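Local atomic coordinates of ASCH domain-containing protein (Enterococcus faecalis, PDB entry 1T62), a protein that is of unknown function but, as an ASCH-domain member of the PUA-like superfamily, may bind RNA. Residues M20-V25 with Y71-D76; A50-L55 with M139-Q144; Q64-G69 with T88-M93; A83-T88 with F146-L151; N96-S101 with L111-W116. All coordinates share one frame; numbering follows the deposited sequence.

Contact 1: M20-V25 with Y71-D76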
# COMPACT_ATOMS: atom_id res chain seq x y z
N MET B 20 -16.22 -16.16 11.29
CA MET B 20 -14.93 -16.76 11.00
C MET B 20 -13.83 -15.85 11.54
O MET B 20 -14.11 -14.77 12.04
CB MET B 20 -14.81 -16.97 9.48
CG MET B 20 -15.97 -17.79 8.91
SD MET B 20 -16.10 -17.86 7.11
CE MET B 20 -16.95 -16.32 6.75
N LEU B 21 -12.58 -16.29 11.46
CA LEU B 21 -11.47 -15.46 11.93
C LEU B 21 -11.00 -14.62 10.76
O LEU B 21 -11.13 -15.03 9.61
CB LEU B 21 -10.31 -16.33 12.41
CG LEU B 21 -10.66 -17.31 13.52
CD1 LEU B 21 -10.51 -18.76 13.00
CD2 LEU B 21 -9.76 -17.04 14.72
N MET B 22 -10.46 -13.44 11.05
CA MET B 22 -9.99 -12.58 9.97
C MET B 22 -8.89 -13.31 9.21
O MET B 22 -7.98 -13.87 9.81
CB MET B 22 -9.47 -11.25 10.51
CG MET B 22 -9.19 -10.23 9.42
SD MET B 22 -9.14 -8.53 10.03
CE MET B 22 -7.41 -8.37 10.44
N PRO B 23 -8.98 -13.34 7.89
CA PRO B 23 -7.98 -14.01 7.05
C PRO B 23 -6.74 -13.15 6.88
O PRO B 23 -6.62 -12.08 7.47
CB PRO B 23 -8.73 -14.20 5.74
CG PRO B 23 -9.48 -12.91 5.64
CD PRO B 23 -10.03 -12.74 7.06
N ASP B 24 -5.81 -13.62 6.06
CA ASP B 24 -4.60 -12.87 5.78
C ASP B 24 -5.02 -11.67 4.93
O ASP B 24 -6.01 -11.74 4.19
CB ASP B 24 -3.63 -13.73 4.98
CG ASP B 24 -3.31 -15.05 5.65
OD1 ASP B 24 -3.06 -16.04 4.93
OD2 ASP B 24 -3.29 -15.09 6.90
N VAL B 25 -4.29 -10.56 5.06
CA VAL B 25 -4.58 -9.38 4.26
C VAL B 25 -3.28 -9.05 3.54
O VAL B 25 -2.22 -9.14 4.13
CB VAL B 25 -5.04 -8.17 5.13
CG1 VAL B 25 -6.03 -8.64 6.19
CG2 VAL B 25 -3.86 -7.50 5.76
N TYR B 71 -10.54 -17.34 2.67
CA TYR B 71 -10.71 -15.95 2.27
C TYR B 71 -9.43 -15.13 2.43
O TYR B 71 -8.56 -15.45 3.24
CB TYR B 71 -11.80 -15.26 3.08
CG TYR B 71 -13.18 -15.83 2.91
CD1 TYR B 71 -13.63 -16.87 3.72
CD2 TYR B 71 -14.06 -15.31 1.97
CE1 TYR B 71 -14.91 -17.38 3.59
CE2 TYR B 71 -15.35 -15.80 1.82
CZ TYR B 71 -15.77 -16.84 2.64
OH TYR B 71 -17.04 -17.36 2.48
N ASP B 72 -9.35 -14.07 1.66
CA ASP B 72 -8.22 -13.17 1.71
C ASP B 72 -8.69 -11.75 1.53
O ASP B 72 -9.41 -11.44 0.58
CB ASP B 72 -7.21 -13.50 0.62
CG ASP B 72 -6.57 -14.84 0.81
OD1 ASP B 72 -7.25 -15.86 0.57
OD2 ASP B 72 -5.38 -14.88 1.21
N ILE B 73 -8.31 -10.88 2.46
CA ILE B 73 -8.67 -9.48 2.36
C ILE B 73 -7.60 -8.88 1.44
O ILE B 73 -6.41 -9.09 1.67
CB ILE B 73 -8.67 -8.83 3.75
CG1 ILE B 73 -9.73 -9.51 4.62
CG2 ILE B 73 -8.96 -7.34 3.66
CD1 ILE B 73 -9.73 -9.10 6.09
N ILE B 74 -8.02 -8.18 0.40
CA ILE B 74 -7.07 -7.59 -0.56
C ILE B 74 -6.89 -6.08 -0.44
O ILE B 74 -7.86 -5.33 -0.42
CB ILE B 74 -7.51 -7.90 -1.98
CG1 ILE B 74 -7.51 -9.41 -2.20
CG2 ILE B 74 -6.62 -7.19 -2.96
CD1 ILE B 74 -6.18 -10.05 -1.97
N LEU B 75 -5.63 -5.64 -0.39
CA LEU B 75 -5.32 -4.22 -0.29
C LEU B 75 -4.87 -3.68 -1.63
O LEU B 75 -4.35 -4.44 -2.45
CB LEU B 75 -4.21 -3.98 0.72
CG LEU B 75 -4.53 -4.38 2.16
CD1 LEU B 75 -3.33 -4.11 3.04
CD2 LEU B 75 -5.74 -3.60 2.65
N ASP B 76 -5.07 -2.39 -1.86
CA ASP B 76 -4.64 -1.76 -3.11
C ASP B 76 -3.23 -1.19 -2.91
O ASP B 76 -2.61 -1.40 -1.86
CB ASP B 76 -5.63 -0.68 -3.55
CG ASP B 76 -5.71 0.51 -2.58
OD1 ASP B 76 -5.25 0.40 -1.42
OD2 ASP B 76 -6.26 1.55 -2.99

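Contact 2: A50-L55 with M139-Q144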
# COMPACT_ATOMS: atom_id res chain seq x y z
N ALA B 50 -7.11 -15.14 -10.87
CA ALA B 50 -6.12 -16.09 -10.39
C ALA B 50 -4.82 -15.41 -9.97
O ALA B 50 -4.54 -14.27 -10.35
CB ALA B 50 -5.83 -17.12 -11.46
N THR B 51 -4.02 -16.14 -9.20
CA THR B 51 -2.75 -15.67 -8.68
C THR B 51 -1.79 -16.83 -8.58
O THR B 51 -2.15 -17.99 -8.78
CB THR B 51 -2.90 -15.12 -7.27
OG1 THR B 51 -4.09 -14.33 -7.20
CG2 THR B 51 -1.72 -14.28 -6.89
N CYS B 52 -0.55 -16.52 -8.26
CA CYS B 52 0.43 -17.57 -8.10
C CYS B 52 1.57 -17.03 -7.26
O CYS B 52 1.99 -15.89 -7.42
CB CYS B 52 0.93 -18.06 -9.46
SG CYS B 52 1.72 -16.83 -10.47
N SER B 53 2.03 -17.88 -6.35
CA SER B 53 3.12 -17.55 -5.46
C SER B 53 4.10 -18.70 -5.57
O SER B 53 3.77 -19.75 -6.13
CB SER B 53 2.61 -17.40 -4.02
OG SER B 53 1.70 -18.43 -3.67
N SER B 54 5.31 -18.50 -5.04
CA SER B 54 6.36 -19.52 -5.07
C SER B 54 6.20 -20.55 -3.98
O SER B 54 6.27 -20.21 -2.81
CB SER B 54 7.73 -18.88 -4.91
OG SER B 54 8.72 -19.88 -4.71
N LEU B 55 5.99 -21.80 -4.36
CA LEU B 55 5.84 -22.86 -3.37
C LEU B 55 7.07 -22.87 -2.47
O LEU B 55 7.02 -23.29 -1.32
CB LEU B 55 5.70 -24.21 -4.06
CG LEU B 55 5.83 -25.40 -3.11
CD1 LEU B 55 4.77 -25.33 -2.03
CD2 LEU B 55 5.71 -26.65 -3.90
N MET B 139 10.50 -23.95 -11.14
CA MET B 139 10.16 -23.90 -9.74
C MET B 139 8.65 -24.03 -9.67
O MET B 139 7.93 -23.41 -10.44
CB MET B 139 10.59 -22.59 -9.12
CG MET B 139 9.95 -21.37 -9.71
SD MET B 139 9.97 -20.05 -8.51
CE MET B 139 8.61 -20.58 -7.52
N LEU B 140 8.21 -24.88 -8.75
CA LEU B 140 6.80 -25.13 -8.51
C LEU B 140 6.06 -23.86 -8.09
O LEU B 140 6.58 -23.06 -7.30
CB LEU B 140 6.68 -26.20 -7.42
CG LEU B 140 6.54 -27.70 -7.75
CD1 LEU B 140 6.76 -27.96 -9.23
CD2 LEU B 140 7.51 -28.51 -6.90
N LEU B 141 4.86 -23.66 -8.61
CA LEU B 141 4.03 -22.50 -8.28
C LEU B 141 2.79 -22.93 -7.51
O LEU B 141 2.27 -24.03 -7.70
CB LEU B 141 3.53 -21.79 -9.53
CG LEU B 141 4.47 -20.90 -10.30
CD1 LEU B 141 3.77 -20.44 -11.56
CD2 LEU B 141 4.88 -19.72 -9.45
N VAL B 142 2.32 -22.04 -6.64
CA VAL B 142 1.11 -22.31 -5.88
C VAL B 142 0.04 -21.40 -6.49
O VAL B 142 0.03 -20.19 -6.28
CB VAL B 142 1.32 -21.98 -4.39
CG1 VAL B 142 0.03 -22.17 -3.63
CG2 VAL B 142 2.42 -22.87 -3.82
N CYS B 143 -0.86 -22.01 -7.26
CA CYS B 143 -1.92 -21.29 -7.95
C CYS B 143 -3.29 -21.31 -7.26
O CYS B 143 -3.77 -22.35 -6.81
CB CYS B 143 -2.06 -21.86 -9.37
SG CYS B 143 -0.51 -21.83 -10.33
N GLN B 144 -3.91 -20.13 -7.19
CA GLN B 144 -5.23 -19.95 -6.58
C GLN B 144 -6.24 -19.36 -7.53
O GLN B 144 -5.96 -18.41 -8.25
CB GLN B 144 -5.15 -19.01 -5.38
CG GLN B 144 -4.43 -19.55 -4.19
CD GLN B 144 -4.30 -18.50 -3.11
OE1 GLN B 144 -5.29 -18.11 -2.47
NE2 GLN B 144 -3.08 -18.03 -2.90

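Contact 3: Q64-G69 with T88-M93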
# COMPACT_ATOMS: atom_id res chain seq x y z
N GLN B 64 1.65 -23.03 5.83
CA GLN B 64 0.73 -23.91 5.14
C GLN B 64 0.39 -23.21 3.81
O GLN B 64 0.60 -22.00 3.68
CB GLN B 64 -0.55 -24.09 5.95
CG GLN B 64 -0.32 -24.63 7.33
CD GLN B 64 0.52 -25.88 7.30
OE1 GLN B 64 0.14 -26.89 6.69
NE2 GLN B 64 1.68 -25.84 7.96
N LEU B 65 -0.10 -23.95 2.83
CA LEU B 65 -0.46 -23.33 1.56
C LEU B 65 -1.91 -22.88 1.67
O LEU B 65 -2.65 -23.35 2.53
CB LEU B 65 -0.37 -24.32 0.40
CG LEU B 65 0.89 -25.12 0.11
CD1 LEU B 65 0.71 -25.81 -1.24
CD2 LEU B 65 2.10 -24.21 0.09
N PRO B 66 -2.32 -21.95 0.81
CA PRO B 66 -3.72 -21.52 0.88
C PRO B 66 -4.64 -22.73 0.76
O PRO B 66 -4.29 -23.74 0.14
CB PRO B 66 -3.85 -20.55 -0.30
CG PRO B 66 -2.63 -20.86 -1.17
CD PRO B 66 -1.57 -21.15 -0.17
N LYS B 67 -5.82 -22.65 1.35
CA LYS B 67 -6.74 -23.76 1.30
C LYS B 67 -7.93 -23.44 0.40
O LYS B 67 -8.24 -22.28 0.14
CB LYS B 67 -7.23 -24.10 2.71
CG LYS B 67 -6.14 -24.02 3.75
CD LYS B 67 -6.61 -24.49 5.12
CE LYS B 67 -6.79 -26.01 5.15
NZ LYS B 67 -7.89 -26.51 4.25
N ALA B 68 -8.56 -24.50 -0.10
CA ALA B 68 -9.72 -24.35 -0.95
C ALA B 68 -10.80 -23.79 -0.04
O ALA B 68 -11.00 -24.28 1.07
CB ALA B 68 -10.15 -25.71 -1.47
N GLY B 69 -11.47 -22.74 -0.49
CA GLY B 69 -12.53 -22.14 0.29
C GLY B 69 -12.18 -21.01 1.23
O GLY B 69 -13.07 -20.32 1.71
N THR B 88 -11.65 -20.79 -4.74
CA THR B 88 -12.45 -21.95 -5.12
C THR B 88 -11.56 -23.07 -5.61
O THR B 88 -12.02 -24.19 -5.85
CB THR B 88 -13.44 -21.62 -6.27
OG1 THR B 88 -12.71 -21.05 -7.37
CG2 THR B 88 -14.49 -20.63 -5.83
N LYS B 89 -10.26 -22.79 -5.73
CA LYS B 89 -9.33 -23.80 -6.24
C LYS B 89 -7.87 -23.49 -5.89
O LYS B 89 -7.44 -22.36 -5.99
CB LYS B 89 -9.50 -23.87 -7.76
CG LYS B 89 -8.65 -24.87 -8.51
CD LYS B 89 -8.96 -24.77 -10.00
CE LYS B 89 -8.05 -25.66 -10.80
NZ LYS B 89 -6.63 -25.38 -10.49
N VAL B 90 -7.13 -24.50 -5.46
CA VAL B 90 -5.71 -24.32 -5.14
C VAL B 90 -4.98 -25.40 -5.93
O VAL B 90 -5.34 -26.58 -5.87
CB VAL B 90 -5.41 -24.54 -3.63
CG1 VAL B 90 -3.91 -24.44 -3.37
CG2 VAL B 90 -6.16 -23.51 -2.79
N GLU B 91 -3.96 -25.00 -6.68
CA GLU B 91 -3.24 -25.97 -7.47
C GLU B 91 -1.75 -25.70 -7.56
O GLU B 91 -1.33 -24.56 -7.70
CB GLU B 91 -3.83 -26.04 -8.88
CG GLU B 91 -3.04 -26.87 -9.85
CD GLU B 91 -3.76 -27.05 -11.15
OE1 GLU B 91 -4.37 -26.06 -11.63
OE2 GLU B 91 -3.73 -28.17 -11.71
N ILE B 92 -0.97 -26.78 -7.47
CA ILE B 92 0.48 -26.71 -7.55
C ILE B 92 0.95 -27.19 -8.92
O ILE B 92 0.65 -28.32 -9.29
CB ILE B 92 1.13 -27.60 -6.48
CG1 ILE B 92 0.67 -27.17 -5.09
CG2 ILE B 92 2.63 -27.52 -6.59
CD1 ILE B 92 1.24 -28.00 -4.00
N MET B 93 1.66 -26.34 -9.66
CA MET B 93 2.16 -26.72 -10.99
C MET B 93 3.50 -26.06 -11.33
O MET B 93 3.76 -24.93 -10.92
CB MET B 93 1.15 -26.37 -12.07
CG MET B 93 1.16 -24.91 -12.44
SD MET B 93 0.00 -24.53 -13.74
CE MET B 93 -1.39 -23.95 -12.76

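Contact 4: A83-T88 with F146-L151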
# COMPACT_ATOMS: atom_id res chain seq x y z
N ALA B 83 -10.93 -5.28 -1.59
CA ALA B 83 -12.04 -6.21 -1.69
C ALA B 83 -11.65 -7.50 -1.01
O ALA B 83 -10.48 -7.70 -0.69
CB ALA B 83 -12.37 -6.48 -3.14
N ILE B 84 -12.62 -8.36 -0.75
CA ILE B 84 -12.31 -9.64 -0.14
C ILE B 84 -12.68 -10.72 -1.17
O ILE B 84 -13.65 -10.60 -1.91
CB ILE B 84 -13.01 -9.82 1.24
CG1 ILE B 84 -13.79 -11.12 1.27
CG2 ILE B 84 -13.87 -8.64 1.58
CD1 ILE B 84 -12.95 -12.25 1.78
N ILE B 85 -11.86 -11.77 -1.23
CA ILE B 85 -12.07 -12.84 -2.19
C ILE B 85 -12.12 -14.24 -1.59
O ILE B 85 -11.63 -14.48 -0.49
CB ILE B 85 -10.95 -12.80 -3.22
CG1 ILE B 85 -9.61 -13.10 -2.55
CG2 ILE B 85 -10.86 -11.42 -3.83
CD1 ILE B 85 -8.48 -13.27 -3.50
N ARG B 86 -12.72 -15.16 -2.33
CA ARG B 86 -12.80 -16.54 -1.87
C ARG B 86 -12.12 -17.47 -2.86
O ARG B 86 -12.38 -17.41 -4.07
CB ARG B 86 -14.25 -16.97 -1.69
CG ARG B 86 -14.36 -18.05 -0.67
CD ARG B 86 -14.98 -19.30 -1.20
NE ARG B 86 -16.43 -19.26 -1.09
CZ ARG B 86 -17.21 -18.72 -2.00
NH1 ARG B 86 -16.66 -18.17 -3.07
NH2 ARG B 86 -18.53 -18.72 -1.84
N THR B 87 -11.25 -18.33 -2.36
CA THR B 87 -10.54 -19.27 -3.21
C THR B 87 -11.39 -20.51 -3.47
O THR B 87 -11.81 -21.19 -2.54
CB THR B 87 -9.21 -19.70 -2.54
OG1 THR B 87 -8.44 -18.54 -2.20
CG2 THR B 87 -8.39 -20.55 -3.49
N THR B 88 -11.65 -20.79 -4.74
CA THR B 88 -12.45 -21.95 -5.12
C THR B 88 -11.56 -23.07 -5.61
O THR B 88 -12.02 -24.19 -5.85
CB THR B 88 -13.44 -21.62 -6.27
OG1 THR B 88 -12.71 -21.05 -7.37
CG2 THR B 88 -14.49 -20.63 -5.83
N PHE B 146 -9.87 -17.70 -7.42
CA PHE B 146 -10.81 -17.09 -6.49
C PHE B 146 -11.90 -16.29 -7.18
O PHE B 146 -11.89 -16.12 -8.41
CB PHE B 146 -10.03 -16.14 -5.57
CG PHE B 146 -9.20 -15.13 -6.32
CD1 PHE B 146 -7.91 -15.45 -6.74
CD2 PHE B 146 -9.74 -13.90 -6.69
CE1 PHE B 146 -7.17 -14.56 -7.52
CE2 PHE B 146 -9.01 -13.00 -7.48
CZ PHE B 146 -7.72 -13.33 -7.89
N GLU B 147 -12.84 -15.79 -6.38
CA GLU B 147 -13.93 -14.96 -6.85
C GLU B 147 -14.07 -13.78 -5.89
O GLU B 147 -13.96 -13.95 -4.67
CB GLU B 147 -15.24 -15.75 -6.96
CG GLU B 147 -15.76 -16.46 -5.72
CD GLU B 147 -16.99 -17.33 -6.05
OE1 GLU B 147 -17.51 -18.06 -5.17
OE2 GLU B 147 -17.46 -17.29 -7.21
N VAL B 148 -14.26 -12.58 -6.43
CA VAL B 148 -14.43 -11.40 -5.59
C VAL B 148 -15.76 -11.54 -4.89
O VAL B 148 -16.83 -11.54 -5.51
CB VAL B 148 -14.36 -10.10 -6.40
CG1 VAL B 148 -15.01 -8.95 -5.60
CG2 VAL B 148 -12.90 -9.78 -6.69
N VAL B 149 -15.67 -11.64 -3.58
CA VAL B 149 -16.81 -11.87 -2.71
C VAL B 149 -17.33 -10.63 -1.98
O VAL B 149 -18.38 -10.66 -1.35
CB VAL B 149 -16.39 -13.03 -1.74
CG1 VAL B 149 -16.43 -12.58 -0.31
CG2 VAL B 149 -17.22 -14.25 -2.02
N ASP B 150 -16.61 -9.51 -2.07
CA ASP B 150 -17.02 -8.28 -1.41
C ASP B 150 -16.07 -7.14 -1.77
O ASP B 150 -14.87 -7.34 -1.90
CB ASP B 150 -17.05 -8.50 0.11
CG ASP B 150 -17.68 -7.33 0.88
OD1 ASP B 150 -17.81 -7.45 2.12
OD2 ASP B 150 -18.04 -6.30 0.27
N LEU B 151 -16.62 -5.94 -1.97
CA LEU B 151 -15.82 -4.77 -2.29
C LEU B 151 -15.83 -3.85 -1.08
O LEU B 151 -16.83 -3.77 -0.36
CB LEU B 151 -16.42 -4.02 -3.48
CG LEU B 151 -16.46 -4.71 -4.84
CD1 LEU B 151 -17.19 -3.82 -5.82
CD2 LEU B 151 -15.04 -5.00 -5.32

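Contact 5: N96-S101 with L111-W116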
# COMPACT_ATOMS: atom_id res chain seq x y z
N ASN B 96 7.09 -23.82 -15.89
CA ASN B 96 7.27 -24.09 -17.32
C ASN B 96 6.15 -24.93 -17.92
O ASN B 96 6.18 -25.25 -19.11
CB ASN B 96 8.60 -24.81 -17.55
CG ASN B 96 8.67 -26.15 -16.83
OD1 ASN B 96 9.73 -26.78 -16.79
ND2 ASN B 96 7.56 -26.59 -16.27
N LYS B 97 5.16 -25.27 -17.10
CA LYS B 97 4.02 -26.08 -17.54
C LYS B 97 2.69 -25.33 -17.49
O LYS B 97 1.64 -25.95 -17.65
CB LYS B 97 3.91 -27.34 -16.67
CG LYS B 97 4.49 -28.60 -17.30
CD LYS B 97 4.62 -29.75 -16.28
CE LYS B 97 3.28 -30.13 -15.61
NZ LYS B 97 3.40 -31.26 -14.62
N VAL B 98 2.69 -24.02 -17.26
CA VAL B 98 1.42 -23.30 -17.18
C VAL B 98 0.70 -23.21 -18.53
O VAL B 98 1.31 -22.97 -19.58
CB VAL B 98 1.60 -21.87 -16.61
CG1 VAL B 98 2.42 -21.91 -15.33
CG2 VAL B 98 2.25 -20.97 -17.65
N SER B 99 -0.62 -23.40 -18.49
CA SER B 99 -1.48 -23.35 -19.68
C SER B 99 -1.89 -21.91 -19.92
O SER B 99 -1.98 -21.14 -18.98
CB SER B 99 -2.74 -24.16 -19.45
OG SER B 99 -3.54 -23.53 -18.47
N GLU B 100 -2.16 -21.55 -21.17
CA GLU B 100 -2.58 -20.19 -21.45
C GLU B 100 -3.88 -19.93 -20.70
O GLU B 100 -4.25 -18.79 -20.41
CB GLU B 100 -2.78 -19.99 -22.95
CG GLU B 100 -3.63 -21.05 -23.62
CD GLU B 100 -3.95 -20.70 -25.06
OE1 GLU B 100 -4.46 -21.57 -25.79
OE2 GLU B 100 -3.69 -19.54 -25.45
N SER B 101 -4.57 -21.02 -20.37
CA SER B 101 -5.82 -20.99 -19.62
C SER B 101 -5.60 -20.25 -18.31
O SER B 101 -6.30 -19.30 -17.98
CB SER B 101 -6.27 -22.43 -19.34
OG SER B 101 -7.40 -22.48 -18.49
N LEU B 111 -0.42 -10.49 -24.48
CA LEU B 111 -0.45 -11.55 -23.49
C LEU B 111 -0.15 -12.93 -24.09
O LEU B 111 -1.06 -13.72 -24.33
CB LEU B 111 -1.82 -11.60 -22.80
CG LEU B 111 -3.11 -11.65 -23.65
CD1 LEU B 111 -4.28 -12.16 -22.81
CD2 LEU B 111 -3.40 -10.26 -24.20
N THR B 112 1.13 -13.21 -24.34
CA THR B 112 1.54 -14.51 -24.87
C THR B 112 2.25 -15.25 -23.75
O THR B 112 2.74 -14.62 -22.82
CB THR B 112 2.48 -14.34 -26.08
OG1 THR B 112 3.10 -15.60 -26.38
CG2 THR B 112 3.55 -13.29 -25.80
N LEU B 113 2.33 -16.58 -23.81
CA LEU B 113 2.99 -17.33 -22.73
C LEU B 113 4.45 -16.96 -22.52
O LEU B 113 4.91 -16.83 -21.38
CB LEU B 113 2.88 -18.84 -22.95
CG LEU B 113 1.57 -19.45 -22.47
CD1 LEU B 113 1.55 -20.93 -22.77
CD2 LEU B 113 1.42 -19.23 -20.98
N ASP B 114 5.19 -16.79 -23.61
CA ASP B 114 6.59 -16.43 -23.52
C ASP B 114 6.73 -15.16 -22.69
O ASP B 114 7.67 -15.01 -21.90
CB ASP B 114 7.18 -16.22 -24.91
CG ASP B 114 7.23 -17.51 -25.71
OD1 ASP B 114 6.16 -18.06 -26.02
OD2 ASP B 114 8.35 -17.96 -26.02
N TYR B 115 5.78 -14.24 -22.86
CA TYR B 115 5.81 -13.00 -22.10
C TYR B 115 5.33 -13.23 -20.68
O TYR B 115 5.96 -12.79 -19.72
CB TYR B 115 4.92 -11.94 -22.76
CG TYR B 115 4.87 -10.66 -21.96
CD1 TYR B 115 4.00 -10.54 -20.86
CD2 TYR B 115 5.75 -9.61 -22.21
CE1 TYR B 115 4.03 -9.41 -20.05
CE2 TYR B 115 5.79 -8.48 -21.40
CZ TYR B 115 4.93 -8.39 -20.32
OH TYR B 115 4.99 -7.29 -19.49
N TRP B 116 4.19 -13.91 -20.55
CA TRP B 116 3.62 -14.22 -19.25
C TRP B 116 4.72 -14.82 -18.41
O TRP B 116 4.95 -14.45 -17.25
CB TRP B 116 2.48 -15.22 -19.40
CG TRP B 116 1.80 -15.55 -18.10
CD1 TRP B 116 0.65 -14.99 -17.61
CD2 TRP B 116 2.25 -16.46 -17.10
NE1 TRP B 116 0.37 -15.50 -16.37
CE2 TRP B 116 1.33 -16.41 -16.03
CE3 TRP B 116 3.35 -17.33 -17.01
CZ2 TRP B 116 1.48 -17.18 -14.88
CZ3 TRP B 116 3.50 -18.10 -15.86
CH2 TRP B 116 2.56 -18.02 -14.81

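Contact 1: M20-V25 with Y71-D76
Apolar packing between Met20, Pro23, Val25 and the side chains of strand 71-75 makes up most of this contact. Pro23 lays its ring across Ile73 at about a right angle, with CG 3.6 Å from Ile73 CG1, while Val25 lies alongside the same isoleucine, pointing the same way, and sets its CG1 3.6 Å from Ile73 CB. With Ile73 CG1 anti to the carbonyl carbon (chi1 -63°) and chi2 extended (172°), the CD1 methyl is carried to Met22, whose CG it meets at 3.6 Å. A Met-aromatic contact closes the other end: Met20 SD stands 3.7 Å from Tyr71 CE1, approaching the ring obliquely.

One backbone hydrogen bond joins the segments, from Ile73 N to Asp24 O at 3.0 Å. Beside it, Val25 CA sends a C-H toward Ile73 O at 3.2 Å. The carboxylates of Asp24 and Asp72 are like charges, 4.5 Å apart between OD1 and OD2 respectively; Asp72 is held instead by Gln70 and by Trp26 NE1.

Helix 2-16 packs on Pro23, Val25 and Ile73, and Leu2 of the second subunit touches Val25. Such a pairing, Val25 beside Ile73, is that of a parallel outer strand entering a mixed beta sheet from a loop.

Contact 2: A50-L55 with M139-Q144
Leu55 and Val142 owe their fit to two similar torsions. With CG1 of Val142 anti to its backbone nitrogen (chi1 176°), CG2 is the branch turned to Leu55, 3.6 Å from Leu55 CB. Leu55 likewise carries CG opposite its own nitrogen (chi1 168°), which brings CD2 alongside Leu140, 3.7 Å from Leu140 CB.

Behind these side chains runs an antiparallel ladder. Thr51 and Gln144 form one hydrogen-bonded pair, and Ser53 and Val142 the next, where Val142 N reaches Ser53 O at 2.8 Å. Between them Cys52 and Cys143 make a non-hydrogen-bonded pair, with Cys52 CB 4.1 Å from Cys143 SG, in touch with Phe102 of helix 100-105. Ser53 OG, on the other face, is hydrogen-bonded to Tyr58 OH.

At the far end Leu55 N still reaches Leu140 O at 3.3 Å, although Leu55 already belongs to helix 55-60. Ser54, the N-cap, turns OG to Asp56 N in a weak bond. The second subunit hydrogen-bonds to the Cys52 backbone. The arrangement is that of an antiparallel beta ladder whose strand 50-54, outermost within the chain, passes directly into a capped helix.

Contact 3: Q64-G69 with T88-M93
Val90 is set against flat peptide groups rather than an aromatic ring. Its CG2 stands over one face of the Lys67-Ala68 peptide, 3.6 Å from Lys67 C, and also over a face of the preceding peptide, 3.5 Å from Pro66 O. The valine has CG1 anti to the backbone nitrogen (chi1 176°), which sends CG2 toward the loop; CG1 also rests on Pro66 O, at 3.6 Å, and only loosely on the proline ring. That ring lies between Tyr58 of helix 55-60 and Val142 and Gln144 of strand 140-151.

The chain turns a corner at Thr88, where Thr88 and Lys89 both face Ser145 in a classic beta bulge; loop 64-69 runs past the strand from the bulge onward, with Gly69 bonded through its backbone to Thr87. Further along, Leu65 crosses Ile92 at about a right angle, their CD1 methyls 3.6 Å apart.

Glu91 leaves the strand with its CB away from the loop. Lys89 NZ meets Glu91 OE1 at 2.6 Å in a salt bridge, coming from well above the carboxylate plane.

Contact 4: A83-T88 with F146-L151
Segments 83-88 and 146-151, parts of strands 81-94 and 140-151, run antiparallel, with Arg86 and Glu147 joined by paired backbone bonds, and their register slips by one residue between Ile84 and Ile85. The slip is a classic beta bulge: Val149 and Asp150 both face Ile84, whose O accepts Val149 N at 2.8 Å and, weakly, Asp150 N at 3.2 Å. Ile84 N in turn gives a bond to Asp150 O.

On the face bearing Ile85 and Phe146, the isoleucine CD1 sits over the phenyl ring in a CH-pi contact, 3.7 Å from the ring centroid and offset toward the rim. Phe146 has CG between its backbone nitrogen and carbonyl carbon (chi1 53°), which turns one face of the ring to Ile85 CD1. Ile85 CG2 also packs on Val148 CG2 at 3.9 Å, and helix 33-44 closes over Phe146 and Val148 through Val43.

The other face carries apolar Ile84 with Asp150, Arg86 and Glu147. Val149, in the bulge, points toward strand 81-94 and meets Ile84 CG1. Asp150 holds Lys15 of helix 2-16 in a salt bridge. Arg86 and Glu147 lie side by side, though the placing of their charged ends is doubtful.

Contact 5: N96-S101 with L111-W116
Two neighbouring helix starts, those of helices 100-105 and 113-128, meet where Val98 of the linker before the first packs on Leu113 and Trp116 of the second. The contact is almost wholly apolar, and Val98, buried like Trp116, is at its centre.

Both methyls of the valine are used. CG2 touches Trp116 CZ3 at 3.6 Å and Leu113 CD2 at 3.8 Å, while CG1 reaches the far corner of the benzo ring, 3.9 Å from Trp116 CH2. The valine meets the indole obliquely, with the two side chains coming from opposite directions. Trp116 takes up this position with CG anti to its backbone nitrogen (chi1 -178°), which throws the six-membered ring across to the linker. Its indole also stacks on the His120 ring and touches Phe102 and Ala103, so the tryptophan is fitted between both helices.

Leu113 slides past Val98 in the opposite direction and spreads its fork along the backbone from the linker into the first residue of helix 100-105: CD1 lies 3.8 Å from Val98 O and 4.1 Å from Glu100 N.

The first turn of the second helix is set by Trp116 N, bonded to Thr112 O at 2.8 Å, with Thr112 at the N-cap position. Ser99 caps the first helix, its OG accepting from Phe102 N. The motif is hydrophobic helix packing, in which the valine just before a serine cap fits against the first turn of the next helix.

Overall arrangement
From the N terminus, contact 1 opens at 20-25 and closes at 71-76, adding strand 24-27, outermost within the chain, to the sheet. Before it closes, contacts 2 and 3 open, so it crosses both. Contact 3 closes at 88-93, inside the loop of contact 2, and ties loop 64-69 to strand 81-94. Contact 4 opens at 83-88, in series after contact 1, crosses contacts 2 and 3, and shares Thr88 with contact 3. Contact 5, between two helix starts, nests within the loops of contacts 2 and 4. Strand 140-151 closes contact 2 against strand 50-54, the chain's other outermost strand, and contact 4 against strand 81-94. Contacts 1 and 5 lie on opposite sides of the chain's centre.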